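Local coordinates for protein transcription initiation factor IIB,Transcription initiation factor IIB (Methanocaldococcus vulcanius, PDB 5O9I) that probably carries out protein self-splicing, as a mini-intein that excises itself from the transcription factor host and joins the flanking segments, at residues A[120-125]-A[152-157]. Residues are numbered along the deposited sequence; the frame is centred on the assembly and turned at random.
Sequences ILVLAK and SDFIFL
Lys125 NZ is gripped by two backbone carbonyls of 152-157, lying 2.7 Å from Phe154 O and 2.9 Å from Ser152 O. It reaches them because the chain runs extended through chi2 and chi3, then bends at chi4 (44°). Neither bond is ideally directed: the ammonium is tilted from the carbonyl plane of Phe154 and sits above that of Ser152. The same lysine's backbone N donates to Asp153 O at 2.9 Å, so main chain and side chain together clasp the turn into strand 154-162. In that turn, Ser152 OG accepts from Phe154 N, an ST turn, and also bonds to Leu149 O; Asp153 OD1 forms a salt bridge with Lys63 and OD2 a hydrogen bond with Phe64 N. Beyond it the strands pair antiparallel, Leu121 with Leu157 and Leu123 with Ile155 as hydrogen-bonded pairs, and the Leu121 N to Leu157 O bond is nearly straight (177° at the hydrogen). This pairing sets 120-124 at an edge of a four-stranded antiparallel sheet in the mainly beta Hint fold of the intein splicing domain. Val122 shares a face with Phe156, and its CG1, placed anti to the backbone N (chi1 -169°), lies over one face of the Phe154 ring, toward the rim, in a CH-pi contact 3.6 Å from the centroid; Phe58 meets that ring edge-to-face and Tyr62 with planes at about 45°. With the ring of Phe154 cut back to an alanine, Val122 CG1 is likely to lose the surface it rests on, and a gap would probably open toward Phe58 and Tyr62. Leu123 and Ile155 occupy the other face, Leu123 CB packing 4.1 Å from Ile155 CG1, and Ile155 CG2 rests 3.8 Å from Lys125 CG.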
loop_
_atom_site.group_PDB
_atom_site.type_symbol
_atom_site.label_atom_id
_atom_site.label_comp_id
_atom_site.label_asym_id
_atom_site.label_seq_id
_atom_site.Cartn_x
_atom_site.Cartn_y
_atom_site.Cartn_z
ATOM N N ILE A 120 1.129 4.261 16.705
ATOM C CA ILE A 120 0.429 3.058 16.450
ATOM C C ILE A 120 0.056 3.087 14.982
ATOM O O ILE A 120 -0.534 4.063 14.514
ATOM C CB ILE A 120 -0.778 2.955 17.392
ATOM C CG1 ILE A 120 -0.317 2.248 18.681
ATOM C CG2 ILE A 120 -1.962 2.227 16.745
ATOM C CD1 ILE A 120 -1.093 2.615 19.925
ATOM N N LEU A 121 0.432 2.016 14.278
ATOM C CA LEU A 121 0.065 1.820 12.884
ATOM C C LEU A 121 -0.846 0.657 12.736
ATOM O O LEU A 121 -0.831 -0.246 13.546
ATOM C CB LEU A 121 1.301 1.581 12.043
ATOM C CG LEU A 121 2.156 2.817 11.798
ATOM C CD1 LEU A 121 3.147 2.500 10.684
ATOM C CD2 LEU A 121 1.338 4.042 11.456
ATOM N N VAL A 122 -1.654 0.708 11.691
ATOM C CA VAL A 122 -2.634 -0.339 11.377
ATOM C C VAL A 122 -2.004 -1.302 10.359
ATOM O O VAL A 122 -1.429 -0.869 9.342
ATOM C CB VAL A 122 -3.917 0.268 10.788
ATOM C CG1 VAL A 122 -4.977 -0.787 10.742
ATOM C CG2 VAL A 122 -4.462 1.378 11.642
ATOM N N LEU A 123 -2.073 -2.587 10.665
ATOM C CA LEU A 123 -1.706 -3.651 9.705
ATOM C C LEU A 123 -2.755 -4.753 9.758
ATOM O O LEU A 123 -3.621 -4.752 10.677
ATOM C CB LEU A 123 -0.325 -4.277 10.005
ATOM C CG LEU A 123 0.917 -3.418 9.983
ATOM C CD1 LEU A 123 1.135 -2.614 11.267
ATOM C CD2 LEU A 123 2.141 -4.313 9.703
ATOM N N ALA A 124 -2.638 -5.655 8.788
ATOM C CA ALA A 124 -3.496 -6.835 8.594
ATOM C C ALA A 124 -3.269 -7.913 9.683
ATOM O O ALA A 124 -2.170 -8.127 10.153
ATOM C CB ALA A 124 -3.202 -7.415 7.212
ATOM N N LYS A 125 -4.359 -8.488 10.149
ATOM C CA LYS A 125 -4.339 -9.612 11.089
ATOM C C LYS A 125 -3.685 -10.856 10.553
ATOM O O LYS A 125 -4.015 -11.264 9.480
ATOM C CB LYS A 125 -5.744 -10.027 11.516
ATOM C CG LYS A 125 -6.168 -9.592 12.924
ATOM C CD LYS A 125 -7.602 -10.161 13.238
ATOM C CE LYS A 125 -8.273 -9.690 14.516
ATOM N NZ LYS A 125 -8.079 -8.209 14.623
ATOM N N SER A 152 -12.348 -5.890 13.779
ATOM C CA SER A 152 -11.724 -5.548 12.533
ATOM C C SER A 152 -10.759 -6.653 12.143
ATOM O O SER A 152 -10.400 -7.442 13.006
ATOM C CB SER A 152 -10.966 -4.216 12.721
ATOM O OG SER A 152 -9.801 -4.383 13.492
ATOM N N ASP A 153 -10.285 -6.665 10.891
ATOM C CA ASP A 153 -9.179 -7.527 10.553
ATOM C C ASP A 153 -7.849 -6.835 10.764
ATOM O O ASP A 153 -6.876 -7.144 10.146
ATOM C CB ASP A 153 -9.249 -8.038 9.087
ATOM C CG ASP A 153 -10.485 -8.890 8.793
ATOM O OD1 ASP A 153 -10.981 -9.554 9.675
ATOM O OD2 ASP A 153 -10.954 -8.968 7.644
ATOM N N PHE A 154 -7.770 -5.834 11.625
ATOM C CA PHE A 154 -6.508 -5.153 11.923
ATOM C C PHE A 154 -5.770 -5.653 13.169
ATOM O O PHE A 154 -6.340 -6.206 14.094
ATOM C CB PHE A 154 -6.785 -3.669 12.176
ATOM C CG PHE A 154 -7.509 -2.970 11.079
ATOM C CD1 PHE A 154 -7.192 -3.204 9.717
ATOM C CD2 PHE A 154 -8.482 -2.036 11.395
ATOM C CE1 PHE A 154 -7.871 -2.536 8.706
ATOM C CE2 PHE A 154 -9.166 -1.367 10.410
ATOM C CZ PHE A 154 -8.856 -1.601 9.061
ATOM N N ILE A 155 -4.480 -5.353 13.184
ATOM C CA ILE A 155 -3.716 -5.279 14.361
ATOM C C ILE A 155 -3.071 -3.879 14.393
ATOM O O ILE A 155 -2.863 -3.258 13.318
ATOM C CB ILE A 155 -2.641 -6.364 14.441
ATOM C CG1 ILE A 155 -1.737 -6.333 13.222
ATOM C CG2 ILE A 155 -3.325 -7.714 14.581
ATOM C CD1 ILE A 155 -0.572 -7.270 13.386
ATOM N N PHE A 156 -2.729 -3.417 15.621
ATOM C CA PHE A 156 -2.195 -2.119 15.858
ATOM C C PHE A 156 -0.831 -2.303 16.512
ATOM O O PHE A 156 -0.739 -2.883 17.574
ATOM C CB PHE A 156 -3.174 -1.357 16.753
ATOM C CG PHE A 156 -4.577 -1.427 16.262
ATOM C CD1 PHE A 156 -4.971 -0.669 15.179
ATOM C CD2 PHE A 156 -5.449 -2.335 16.798
ATOM C CE1 PHE A 156 -6.234 -0.791 14.630
ATOM C CE2 PHE A 156 -6.726 -2.495 16.268
ATOM C CZ PHE A 156 -7.129 -1.708 15.153
ATOM N N LEU A 157 0.238 -1.835 15.862
ATOM C CA LEU A 157 1.585 -2.084 16.299
ATOM C C LEU A 157 2.328 -0.777 16.349
ATOM O O LEU A 157 1.976 0.160 15.600
ATOM C CB LEU A 157 2.278 -3.056 15.334
ATOM C CG LEU A 157 1.789 -4.522 15.357
ATOM C CD1 LEU A 157 2.635 -5.391 14.455
ATOM C CD2 LEU A 157 1.730 -5.147 16.764
#